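Local coordinates for putative acetyl transferase (Pyrococcus furiosus, PDB 1VKC), which probably transfers an acetyl or other acyl group, as members of the GNAT family do, to an acceptor that is not known, at residues E10-V14 with L106-L112; L26-S31 with D96-V100; E60-F64 with H76-I81; E72-H76 with V99-A103. One frame throughout, in Å; residues are numbered along the deposited sequence. Where two conformers were deposited one is given.

Interaction 1: residues E10-V14 with L106-L112; sequences EYTIV and LGIGSAL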
loop_
_atom_site.group_PDB
_atom_site.type_symbol
_atom_site.label_atom_id
_atom_site.label_comp_id
_atom_site.label_asym_id
_atom_site.label_seq_id
_atom_site.Cartn_x
_atom_site.Cartn_y
_atom_site.Cartn_z
ATOM N N GLU A 10 11.059 24.824 -1.936
ATOM C CA GLU A 10 11.017 23.357 -1.642
ATOM C C GLU A 10 10.253 22.560 -2.719
ATOM O O GLU A 10 10.693 21.474 -3.117
ATOM C CB GLU A 10 10.391 23.103 -0.264
ATOM N N TYR A 11 9.117 23.091 -3.179
ATOM C CA TYR A 11 8.293 22.383 -4.167
ATOM C C TYR A 11 7.598 23.316 -5.160
ATOM O O TYR A 11 7.375 24.491 -4.876
ATOM C CB TYR A 11 7.248 21.500 -3.465
ATOM C CG TYR A 11 6.055 22.256 -2.945
ATOM C CD1 TYR A 11 4.938 22.478 -3.756
ATOM C CD2 TYR A 11 6.033 22.750 -1.646
ATOM C CE1 TYR A 11 3.838 23.182 -3.283
ATOM C CE2 TYR A 11 4.941 23.456 -1.164
ATOM C CZ TYR A 11 3.845 23.664 -1.988
ATOM O OH TYR A 11 2.760 24.361 -1.516
ATOM N N THR A 12 7.251 22.759 -6.319
ATOM C CA THR A 12 6.529 23.475 -7.373
ATOM C C THR A 12 5.266 22.714 -7.737
ATOM O O THR A 12 5.201 21.500 -7.551
ATOM C CB THR A 12 7.407 23.632 -8.634
ATOM O OG1 THR A 12 6.670 24.311 -9.661
ATOM C CG2 THR A 12 7.746 22.277 -9.273
ATOM N N ILE A 13 4.275 23.435 -8.255
ATOM C CA ILE A 13 3.031 22.840 -8.751
ATOM C C ILE A 13 2.955 23.095 -10.241
ATOM O O ILE A 13 2.991 24.246 -10.682
ATOM C CB ILE A 13 1.784 23.428 -8.046
ATOM C CG1 ILE A 13 1.808 23.094 -6.560
ATOM C CG2 ILE A 13 0.483 22.874 -8.698
ATOM C CD1 ILE A 13 0.758 23.819 -5.748
ATOM N N VAL A 14 2.844 22.011 -11.002
ATOM C CA VAL A 14 2.854 22.044 -12.460
ATOM C C VAL A 14 1.787 21.098 -12.962
ATOM O O VAL A 14 1.268 20.272 -12.191
ATOM C CB VAL A 14 4.249 21.581 -13.012
ATOM C CG1 VAL A 14 5.375 22.488 -12.509
ATOM C CG2 VAL A 14 4.559 20.144 -12.615
ATOM N N LEU A 106 3.045 20.898 5.110
ATOM C CA LEU A 106 3.728 21.992 4.403
ATOM C C LEU A 106 2.750 22.833 3.551
ATOM O O LEU A 106 3.175 23.642 2.712
ATOM C CB LEU A 106 4.844 21.430 3.522
ATOM C CG LEU A 106 6.168 21.091 4.228
ATOM C CD1 LEU A 106 6.067 19.814 5.057
ATOM C CD2 LEU A 106 7.273 20.974 3.199
ATOM N N GLY A 107 1.449 22.637 3.767
ATOM C CA GLY A 107 0.407 23.326 2.997
ATOM C C GLY A 107 0.297 22.913 1.543
ATOM O O GLY A 107 -0.260 23.653 0.735
ATOM N N ILE A 108 0.839 21.743 1.193
ATOM C CA ILE A 108 0.870 21.297 -0.211
ATOM C C ILE A 108 -0.537 20.954 -0.686
ATOM O O ILE A 108 -0.928 21.342 -1.786
ATOM C CB ILE A 108 1.785 20.099 -0.395
ATOM C CG1 ILE A 108 3.242 20.490 -0.166
ATOM C CG2 ILE A 108 1.661 19.522 -1.825
ATOM C CD1 ILE A 108 4.139 19.284 -0.015
ATOM N N GLY A 109 -1.288 20.234 0.151
ATOM C CA GLY A 109 -2.696 19.903 -0.128
ATOM C C GLY A 109 -3.525 21.163 -0.314
ATOM O O GLY A 109 -4.326 21.293 -1.272
ATOM N N SER A 110 -3.297 22.115 0.565
ATOM C CA SER A 110 -3.972 23.400 0.491
ATOM C C SER A 110 -3.657 24.113 -0.820
ATOM O O SER A 110 -4.562 24.610 -1.481
ATOM C CB SER A 110 -3.613 24.253 1.713
ATOM O OG SER A 110 -4.535 25.283 1.861
ATOM N N ALA A 111 -2.378 24.097 -1.223
ATOM C CA ALA A 111 -1.930 24.740 -2.449
ATOM C C ALA A 111 -2.467 24.058 -3.716
ATOM O O ALA A 111 -2.815 24.737 -4.695
ATOM C CB ALA A 111 -0.420 24.779 -2.486
ATOM N N LEU A 112 -2.522 22.719 -3.693
ATOM C CA LEU A 112 -3.044 21.933 -4.813
ATOM C C LEU A 112 -4.506 22.275 -5.045
ATOM O O LEU A 112 -4.933 22.493 -6.180
ATOM C CB LEU A 112 -2.857 20.425 -4.555
ATOM C CG LEU A 112 -1.433 19.878 -4.799
ATOM C CD1 LEU A 112 -1.246 18.509 -4.151
ATOM C CD2 LEU A 112 -1.128 19.810 -6.296
#

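Interaction 2: residues L26-S31 with D96-V100; sequences LDREIS and DIEVV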
loop_
_atom_site.group_PDB
_atom_site.type_symbol
_atom_site.label_atom_id
_atom_site.label_comp_id
_atom_site.label_asym_id
_atom_site.label_seq_id
_atom_site.Cartn_x
_atom_site.Cartn_y
_atom_site.Cartn_z
ATOM N N LEU A 26 0.432 5.697 -6.723
ATOM C CA LEU A 26 0.321 6.258 -5.391
ATOM C C LEU A 26 -1.128 6.170 -4.869
ATOM O O LEU A 26 -1.371 5.799 -3.712
ATOM C CB LEU A 26 0.826 7.701 -5.401
ATOM C CG LEU A 26 0.761 8.528 -4.125
ATOM C CD1 LEU A 26 1.474 7.861 -2.980
ATOM C CD2 LEU A 26 1.342 9.906 -4.413
ATOM N N ASP A 27 -2.081 6.486 -5.729
ATOM C CA ASP A 27 -3.481 6.334 -5.381
ATOM C C ASP A 27 -3.851 4.872 -5.088
ATOM O O ASP A 27 -4.628 4.608 -4.196
ATOM C CB ASP A 27 -4.359 6.869 -6.485
ATOM C CG ASP A 27 -5.830 6.685 -6.188
ATOM O OD1 ASP A 27 -6.344 7.292 -5.216
ATOM O OD2 ASP A 27 -6.534 5.928 -6.871
ATOM N N ARG A 28 -3.302 3.944 -5.852
ATOM C CA ARG A 28 -3.498 2.513 -5.582
ATOM C C ARG A 28 -3.008 2.153 -4.181
ATOM O O ARG A 28 -3.690 1.463 -3.434
ATOM C CB ARG A 28 -2.751 1.680 -6.608
ATOM C CG ARG A 28 -2.753 0.182 -6.323
ATOM C CD ARG A 28 -2.354 -0.636 -7.508
ATOM N NE ARG A 28 -3.194 -0.282 -8.652
ATOM C CZ ARG A 28 -2.884 -0.485 -9.926
ATOM N NH1 ARG A 28 -1.730 -1.077 -10.275
ATOM N NH2 ARG A 28 -3.734 -0.084 -10.870
ATOM N N GLU A 29 -1.822 2.635 -3.836
ATOM C CA GLU A 29 -1.226 2.362 -2.524
ATOM C C GLU A 29 -2.047 2.996 -1.401
ATOM O O GLU A 29 -2.398 2.327 -0.418
ATOM C CB GLU A 29 0.242 2.858 -2.495
ATOM C CG GLU A 29 0.992 2.614 -1.170
ATOM C CD GLU A 29 1.312 1.142 -0.904
ATOM O OE1 GLU A 29 1.231 0.712 0.268
ATOM O OE2 GLU A 29 1.660 0.422 -1.850
ATOM N N ILE A 30 -2.350 4.278 -1.546
ATOM C CA ILE A 30 -3.105 5.009 -0.540
ATOM C C ILE A 30 -4.525 4.424 -0.338
ATOM O O ILE A 30 -4.929 4.123 0.802
ATOM C CB ILE A 30 -3.181 6.515 -0.903
ATOM C CG1 ILE A 30 -1.801 7.173 -0.717
ATOM C CG2 ILE A 30 -4.215 7.251 -0.029
ATOM C CD1 ILE A 30 -1.747 8.616 -1.128
ATOM N N SER A 31 -5.255 4.249 -1.443
ATOM C CA SER A 31 -6.685 3.875 -1.391
ATOM C C SER A 31 -6.925 2.535 -0.725
ATOM O O SER A 31 -8.005 2.293 -0.172
ATOM C CB SER A 31 -7.284 3.853 -2.790
ATOM O OG SER A 31 -7.310 5.142 -3.334
ATOM N N ASP A 96 -9.750 13.308 -6.596
ATOM C CA ASP A 96 -8.718 12.987 -5.668
ATOM C C ASP A 96 -7.835 14.180 -5.342
ATOM O O ASP A 96 -7.554 14.993 -6.196
ATOM C CB ASP A 96 -7.853 11.898 -6.312
ATOM C CG ASP A 96 -7.039 11.170 -5.341
ATOM O OD1 ASP A 96 -7.264 11.336 -4.117
ATOM O OD2 ASP A 96 -6.151 10.386 -5.703
ATOM N N ILE A 97 -7.409 14.256 -4.085
ATOM C CA ILE A 97 -6.297 15.093 -3.680
ATOM C C ILE A 97 -5.513 14.301 -2.620
ATOM O O ILE A 97 -6.078 13.858 -1.625
ATOM C CB ILE A 97 -6.789 16.466 -3.197
ATOM C CG1 ILE A 97 -5.622 17.347 -2.762
ATOM C CG2 ILE A 97 -7.801 16.333 -2.075
ATOM C CD1 ILE A 97 -5.902 18.811 -2.983
ATOM N N GLU A 98 -4.232 14.075 -2.891
ATOM C CA GLU A 98 -3.394 13.181 -2.100
ATOM C C GLU A 98 -2.021 13.826 -1.932
ATOM O O GLU A 98 -1.479 14.405 -2.874
ATOM C CB GLU A 98 -3.292 11.789 -2.782
ATOM C CG GLU A 98 -4.548 10.934 -2.606
ATOM C CD GLU A 98 -4.658 9.704 -3.531
ATOM O OE1 GLU A 98 -5.644 8.936 -3.372
ATOM O OE2 GLU A 98 -3.794 9.474 -4.405
ATOM N N VAL A 99 -1.491 13.783 -0.712
ATOM C CA VAL A 99 -0.127 14.249 -0.434
ATOM C C VAL A 99 0.614 13.088 0.252
ATOM O O VAL A 99 0.043 12.408 1.088
ATOM C CB VAL A 99 -0.137 15.514 0.442
ATOM C CG1 VAL A 99 1.282 15.942 0.834
ATOM C CG2 VAL A 99 -0.874 16.656 -0.273
ATOM N N VAL A 100 1.864 12.846 -0.134
ATOM C CA VAL A 100 2.629 11.728 0.442
ATOM C C VAL A 100 2.870 11.972 1.920
ATOM O O VAL A 100 3.005 13.100 2.347
ATOM C CB VAL A 100 3.960 11.459 -0.288
ATOM C CG1 VAL A 100 3.692 11.055 -1.690
ATOM C CG2 VAL A 100 4.909 12.681 -0.218
#

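Interaction 3: residues E60-F64 with H76-I81; sequences EHKFF and HVWICI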
loop_
_atom_site.group_PDB
_atom_site.type_symbol
_atom_site.label_atom_id
_atom_site.label_comp_id
_atom_site.label_asym_id
_atom_site.label_seq_id
_atom_site.Cartn_x
_atom_site.Cartn_y
_atom_site.Cartn_z
ATOM N N GLU A 60 -13.419 15.753 -19.424
ATOM C CA GLU A 60 -12.232 16.583 -19.557
ATOM C C GLU A 60 -11.476 16.579 -18.223
ATOM O O GLU A 60 -11.939 17.169 -17.243
ATOM C CB GLU A 60 -12.636 18.019 -19.928
ATOM C CG GLU A 60 -11.474 18.990 -20.125
ATOM C CD GLU A 60 -11.877 20.448 -19.959
ATOM O OE1 GLU A 60 -10.999 21.270 -19.636
ATOM O OE2 GLU A 60 -13.068 20.779 -20.145
ATOM N N HIS A 61 -10.304 15.934 -18.204
ATOM C CA HIS A 61 -9.532 15.739 -16.964
ATOM C C HIS A 61 -8.327 16.679 -16.880
ATOM O O HIS A 61 -7.732 17.045 -17.901
ATOM C CB HIS A 61 -9.075 14.275 -16.841
ATOM C CG HIS A 61 -7.940 13.908 -17.756
ATOM N ND1 HIS A 61 -8.117 13.171 -18.908
ATOM C CD2 HIS A 61 -6.613 14.175 -17.682
ATOM C CE1 HIS A 61 -6.948 13.002 -19.505
ATOM N NE2 HIS A 61 -6.021 13.607 -18.785
ATOM N N LYS A 62 -7.972 17.070 -15.662
ATOM C CA LYS A 62 -6.788 17.879 -15.403
ATOM C C LYS A 62 -6.114 17.382 -14.143
ATOM O O LYS A 62 -6.766 17.139 -13.140
ATOM C CB LYS A 62 -7.176 19.348 -15.216
ATOM C CG LYS A 62 -6.047 20.285 -14.874
ATOM C CD LYS A 62 -5.126 20.515 -16.051
ATOM C CE LYS A 62 -4.044 21.509 -15.709
ATOM N NZ LYS A 62 -3.140 21.756 -16.875
ATOM N N PHE A 63 -4.808 17.221 -14.212
ATOM C CA PHE A 63 -4.011 16.871 -13.063
ATOM C C PHE A 63 -3.046 17.982 -12.775
ATOM O O PHE A 63 -2.436 18.535 -13.697
ATOM C CB PHE A 63 -3.205 15.616 -13.354
ATOM C CG PHE A 63 -4.016 14.374 -13.478
ATOM C CD1 PHE A 63 -4.278 13.586 -12.367
ATOM C CD2 PHE A 63 -4.441 13.934 -14.721
ATOM C CE1 PHE A 63 -4.997 12.419 -12.481
ATOM C CE2 PHE A 63 -5.161 12.764 -14.843
ATOM C CZ PHE A 63 -5.436 11.996 -13.715
ATOM N N PHE A 64 -2.893 18.323 -11.493
ATOM C CA PHE A 64 -1.735 19.106 -11.026
ATOM C C PHE A 64 -0.910 18.241 -10.086
ATOM O O PHE A 64 -1.468 17.476 -9.301
ATOM C CB PHE A 64 -2.154 20.367 -10.295
ATOM C CG PHE A 64 -2.776 21.402 -11.176
ATOM C CD1 PHE A 64 -1.978 22.227 -11.976
ATOM C CD2 PHE A 64 -4.152 21.564 -11.213
ATOM C CE1 PHE A 64 -2.557 23.218 -12.797
ATOM C CE2 PHE A 64 -4.734 22.540 -12.035
ATOM C CZ PHE A 64 -3.918 23.373 -12.821
ATOM N N HIS A 76 -0.858 15.248 -5.563
ATOM C CA HIS A 76 -1.564 15.621 -6.785
ATOM C C HIS A 76 -3.007 15.967 -6.492
ATOM O O HIS A 76 -3.543 15.629 -5.418
ATOM C CB HIS A 76 -1.501 14.462 -7.795
ATOM C CG HIS A 76 -2.328 13.284 -7.391
ATOM N ND1 HIS A 76 -3.641 13.130 -7.778
ATOM C CD2 HIS A 76 -2.046 12.230 -6.592
ATOM C CE1 HIS A 76 -4.126 12.026 -7.245
ATOM N NE2 HIS A 76 -3.186 11.472 -6.506
ATOM N N VAL A 77 -3.631 16.636 -7.459
ATOM C CA VAL A 77 -5.066 16.787 -7.494
ATOM C C VAL A 77 -5.573 16.365 -8.874
ATOM O O VAL A 77 -4.917 16.628 -9.888
ATOM C CB VAL A 77 -5.519 18.208 -7.101
ATOM C CG1 VAL A 77 -4.839 19.288 -7.932
ATOM C CG2 VAL A 77 -7.020 18.322 -7.197
ATOM N N TRP A 78 -6.697 15.641 -8.888
ATOM C CA TRP A 78 -7.323 15.166 -10.131
ATOM C C TRP A 78 -8.661 15.874 -10.270
ATOM O O TRP A 78 -9.522 15.709 -9.437
ATOM C CB TRP A 78 -7.462 13.625 -10.073
ATOM C CG TRP A 78 -8.114 12.944 -11.267
ATOM C CD1 TRP A 78 -8.507 13.517 -12.446
ATOM C CD2 TRP A 78 -8.410 11.544 -11.389
ATOM N NE1 TRP A 78 -9.062 12.568 -13.269
ATOM C CE2 TRP A 78 -9.004 11.347 -12.655
ATOM C CE3 TRP A 78 -8.231 10.436 -10.551
ATOM C CZ2 TRP A 78 -9.429 10.080 -13.107
ATOM C CZ3 TRP A 78 -8.653 9.171 -10.994
ATOM C CH2 TRP A 78 -9.248 9.008 -12.259
ATOM N N ILE A 79 -8.801 16.668 -11.337
ATOM C CA ILE A 79 -10.002 17.452 -11.617
ATOM C C ILE A 79 -10.700 16.940 -12.868
ATOM O O ILE A 79 -10.038 16.633 -13.876
ATOM C CB ILE A 79 -9.645 18.926 -11.881
ATOM C CG1 ILE A 79 -8.670 19.459 -10.848
ATOM C CG2 ILE A 79 -10.923 19.793 -11.930
ATOM C CD1 ILE A 79 -7.890 20.618 -11.348
ATOM N N CYS A 80 -12.029 16.888 -12.801
ATOM C CA CYS A 80 -12.894 16.567 -13.937
ATOM C C CYS A 80 -13.937 17.662 -14.142
ATOM O O CYS A 80 -14.739 17.931 -13.235
ATOM C CB CYS A 80 -13.642 15.254 -13.673
ATOM S SG CYS A 80 -14.631 14.646 -15.048
ATOM N N ILE A 81 -13.949 18.265 -15.333
ATOM C CA ILE A 81 -14.985 19.241 -15.703
ATOM C C ILE A 81 -16.202 18.489 -16.199
ATOM O O ILE A 81 -16.105 17.694 -17.132
ATOM C CB ILE A 81 -14.483 20.212 -16.815
ATOM C CG1 ILE A 81 -13.276 21.028 -16.336
ATOM C CG2 ILE A 81 -15.628 21.119 -17.313
ATOM C CD1 ILE A 81 -13.553 21.953 -15.178
#

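Interaction 4: residues E72-H76 with V99-A103; sequences ELLGH and VVKWA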
loop_
_atom_site.group_PDB
_atom_site.type_symbol
_atom_site.label_atom_id
_atom_site.label_comp_id
_atom_site.label_asym_id
_atom_site.label_seq_id
_atom_site.Cartn_x
_atom_site.Cartn_y
_atom_site.Cartn_z
ATOM N N GLU A 72 10.485 14.748 -7.556
ATOM C CA GLU A 72 9.754 13.631 -6.986
ATOM C C GLU A 72 8.324 14.079 -6.676
ATOM O O GLU A 72 8.106 15.194 -6.250
ATOM C CB GLU A 72 10.433 13.127 -5.710
ATOM N N LEU A 73 7.378 13.177 -6.887
ATOM C CA LEU A 73 5.963 13.443 -6.648
ATOM C C LEU A 73 5.674 13.555 -5.151
ATOM O O LEU A 73 5.780 12.557 -4.410
ATOM C CB LEU A 73 5.112 12.324 -7.261
ATOM C CG LEU A 73 3.592 12.440 -7.120
ATOM C CD1 LEU A 73 3.069 13.637 -7.899
ATOM C CD2 LEU A 73 2.898 11.144 -7.570
ATOM N N LEU A 74 5.263 14.754 -4.732
ATOM C CA LEU A 74 4.811 15.020 -3.360
ATOM C C LEU A 74 3.302 14.885 -3.189
ATOM O O LEU A 74 2.829 14.628 -2.089
ATOM C CB LEU A 74 5.231 16.418 -2.918
ATOM C CG LEU A 74 6.728 16.721 -2.979
ATOM C CD1 LEU A 74 6.954 18.140 -2.492
ATOM C CD2 LEU A 74 7.515 15.721 -2.158
ATOM N N GLY A 75 2.546 15.072 -4.266
ATOM C CA GLY A 75 1.099 14.998 -4.182
ATOM C C GLY A 75 0.451 15.428 -5.467
ATOM O O GLY A 75 1.119 15.933 -6.358
ATOM N N HIS A 76 -0.858 15.248 -5.563
ATOM C CA HIS A 76 -1.564 15.621 -6.785
ATOM C C HIS A 76 -3.007 15.967 -6.492
ATOM O O HIS A 76 -3.543 15.629 -5.418
ATOM C CB HIS A 76 -1.501 14.462 -7.795
ATOM C CG HIS A 76 -2.328 13.284 -7.391
ATOM N ND1 HIS A 76 -3.641 13.130 -7.778
ATOM C CD2 HIS A 76 -2.046 12.230 -6.592
ATOM C CE1 HIS A 76 -4.126 12.026 -7.245
ATOM N NE2 HIS A 76 -3.186 11.472 -6.506
ATOM N N VAL A 99 -1.491 13.783 -0.712
ATOM C CA VAL A 99 -0.127 14.249 -0.434
ATOM C C VAL A 99 0.614 13.088 0.252
ATOM O O VAL A 99 0.043 12.408 1.088
ATOM C CB VAL A 99 -0.137 15.514 0.442
ATOM C CG1 VAL A 99 1.282 15.942 0.834
ATOM C CG2 VAL A 99 -0.874 16.656 -0.273
ATOM N N VAL A 100 1.864 12.846 -0.134
ATOM C CA VAL A 100 2.629 11.728 0.442
ATOM C C VAL A 100 2.870 11.972 1.920
ATOM O O VAL A 100 3.005 13.100 2.347
ATOM C CB VAL A 100 3.960 11.459 -0.288
ATOM C CG1 VAL A 100 3.692 11.055 -1.690
ATOM C CG2 VAL A 100 4.909 12.681 -0.218
ATOM N N LYS A 101 2.901 10.891 2.695
ATOM C CA LYS A 101 2.877 10.976 4.159
ATOM C C LYS A 101 3.976 11.860 4.745
ATOM O O LYS A 101 3.737 12.619 5.666
ATOM C CB LYS A 101 2.912 9.575 4.778
ATOM C CG LYS A 101 4.067 8.680 4.312
ATOM C CD LYS A 101 3.977 7.294 4.951
ATOM C CE LYS A 101 4.816 6.278 4.211
ATOM N NZ LYS A 101 4.764 4.942 4.882
ATOM N N TRP A 102 5.173 11.794 4.185
ATOM C CA TRP A 102 6.292 12.589 4.724
ATOM C C TRP A 102 6.305 14.052 4.258
ATOM O O TRP A 102 7.112 14.843 4.747
ATOM C CB TRP A 102 7.639 11.920 4.434
ATOM C CG TRP A 102 7.774 11.420 3.068
ATOM C CD1 TRP A 102 7.428 10.189 2.621
ATOM C CD2 TRP A 102 8.302 12.125 1.948
ATOM N NE1 TRP A 102 7.703 10.080 1.283
ATOM C CE2 TRP A 102 8.247 11.257 0.843
ATOM C CE3 TRP A 102 8.817 13.414 1.760
ATOM C CZ2 TRP A 102 8.687 11.629 -0.430
ATOM C CZ3 TRP A 102 9.259 13.781 0.491
ATOM C CH2 TRP A 102 9.190 12.892 -0.583
ATOM N N ALA A 103 5.415 14.421 3.334
ATOM C CA ALA A 103 5.333 15.819 2.868
ATOM C C ALA A 103 4.094 16.542 3.432
ATOM O O ALA A 103 3.796 17.676 3.055
ATOM C CB ALA A 103 5.326 15.855 1.352
#

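Interaction 1: residues E10-V14 with L106-L112
Tyr-11 lays one face of its ring against Ile-108 in a CH-pi contact: Ile-108 CG1 sits 3.8 Å from the centroid of the Tyr-11 ring, 20° off the normal and displaced toward the rim. With Tyr-11 CG set between the backbone N and the carbonyl carbon (chi1 78°), the ring is carried over the first turn of the helix. At the ring's edge, Ala-111 CB comes within 3.4 Å of Tyr-11 OH. The remaining contacts are aliphatic. Ile-13 CD1 reaches Ala-111 CB at 3.6 Å, while its CG2 branch lies more loosely, 4.2 Å from Leu-112 CD2. Gly-107 is the N-cap, and its O accepts Ala-111 N at 2.9 Å. The axes of strand 11-14 and helix 108-112 approach to 10.1 Å at 25°, and the strand's Tyr-11 and Ile-13 side chains span the gap to the first helical turn. The GxG of Gly-107 to Gly-109 fits the end of the Q/RxxGxG/A signature, whose loop in relatives binds the pyrophosphate of coenzyme A. Replacing Tyr-11 by an alanine would probably leave Ile-108 CG1 without the ring face over it and Ala-111 CB without its hydroxyl neighbour. Dispersion and CH-pi contacts, not polar bonds, join strand and helix.

Interaction 2: residues L26-S31 with D96-V100
Asp-96 comes first along the strand, its OD2 modelled 3.1 Å from Asp-27 OD1 of the helix. The fine placement of the Asp-96 and Glu-98 carboxylates is doubtful, since the two lie implausibly close to each other. Glu-98 carries the greater part of the contact. Its CG stands beside the backbone N (chi1 -76°) and the chain is extended beyond it, which delivers the carboxylate to the helix; as modelled, Glu-98 OE1 lies 2.6 Å from Asp-27 OD1, with the two groups nearly coplanar. On the way the stem runs past Ile-30, whose CD1 is 3.9 Å from Glu-98 CB. The acids have stronger partners nearby: Asp-27 OD2 is hydrogen-bonded to His-48 NE2, and Glu-98 OE2 is hydrogen-bonded to His-76 NE2, while the backbone O of Asp-27 is gripped twice by Ser-31, through N and through OG at 2.9 Å, from opposite faces of its plane. Val-100 ends the walk in apolar packing, with its CG1 3.8 Å from Leu-26 CD2 and the two side chains at about a right angle. The helix axis crosses strand 96-99 at 85°, as part of the layer of helices packed on one face of the GNAT sheet. The chemistry is that of a largely buried acidic cluster in which His-48 and His-76 each take one carboxylate oxygen, flanked by aliphatic packing.

Interaction 3: residues E60-F64 with H76-I81
Lys-62 O accepts Ile-79 N at 2.8 Å. Lys-62 N returns the bond to Ile-79 O, also at 2.8 Å, so two bonds close the ring of this hydrogen-bonded pair. Phe-64 and Val-77 make the next such pair, with Phe-64 N to Val-77 O at 3.1 Å and Val-77 N to Phe-64 O at 3.0 Å. Between these pairs, Phe-63 faces Trp-78 in a non-hydrogen-bonded position, where the side chains lie side by side. Their rings form an offset stack: the centroid of Phe-63 is 4.2 Å from that of the five-membered ring of Trp-78, with planes 25° apart. Trp-78 CG is anti to the backbone N (chi1 179°), which turns its indole under the Phe-63 ring. The two strands form a beta hairpin, the second and third strands of the mixed GNAT sheet, and the sheet face bearing Phe-63 and Trp-78 is packed by helices 20-31 and 41-57, with Leu-55 and Leu-56 on Trp-78 and Ile-23 on Phe-63. Were Trp-78 an alanine, Phe-63 would probably lose the partner stacked on one ring face and a gap would open beside Leu-56. On the opposite face of the sheet, which carries Phe-64, Val-77 and Ile-79, Ile-79 CD1 meets the Phe-64 ring at its edge, 3.8 Å from CE2, and Val-77 CG1 touches Phe-64 CB at 3.7 Å. That face turns to helix 108-122: Ile-79 packs on Ala-116 and Ile-81 on Trp-119. Lys-62, bent at chi2, passes Ile-79 with its CG and leads its NZ away to a salt bridge with Asp-15.

Interaction 4: residues E72-H76 with V99-A103
A classic beta bulge, in which Leu-74 and Gly-75 both face Ala-66 on strand 60-68, meets the end of strand 90-99 here. The helix-like psi of Leu-74 (-25°) turns its carbonyl toward the end of strand 90-99, where Leu-74 O accepts Val-100 N at 2.8 Å. The bond is nearly straight, 171° at the hydrogen, although the donor is tilted from the carbonyl plane. Val-99 CA adds a CA-H...O contact to the same Leu-74 O at 3.4 Å, and both methyls of Val-100 crowd round that oxygen, CG2 nearest at 3.4 Å. Gly-75 pairs with Val-99 in a non-hydrogen-bonded position; lacking a side chain, it lets the two CA atoms close to 4.0 Å. Beyond the backbone, Leu-74 CD2 is the apolar contact point. It lies 3.6 Å from Trp-102 CH2, approaching the indole obliquely, and 4.1 Å from Ala-103 CB. Val-100 CG2 sits over the centre of the Trp-102 ring, which leaves the indole propped by two aliphatic groups. Trp-102 also packs on Pro-38 of the second subunit, and Lys-101 makes a cation-pi contact with Tyr-32 of that subunit. A single short backbone bond, surrounded by hydrocarbon, joins the bulge to the point where strand 90-99 gives way to the loop before helix 108-122, while the loop's outer residues reach the dimer partner.

In the fold
From the N terminus, strand 11-15 enters interaction 1, which closes the longest loop by joining the edge strand to the start of helix 108-122; the other three contacts fall within it. Interaction 2 closes a shorter loop, bringing helix 20-31 onto strand 90-99. Inside that lies interaction 3, the hairpin of strands 60-68 and 73-83. Interaction 4 begins on the same strand 73-83, crosses interaction 3 at the shared His-76, and ends where interaction 2 does, sharing Val-99 and Val-100. Strand 73-83 thus links the hairpin to strand 90-99, and the four contacts tie helices on both faces of the sheet to its strands.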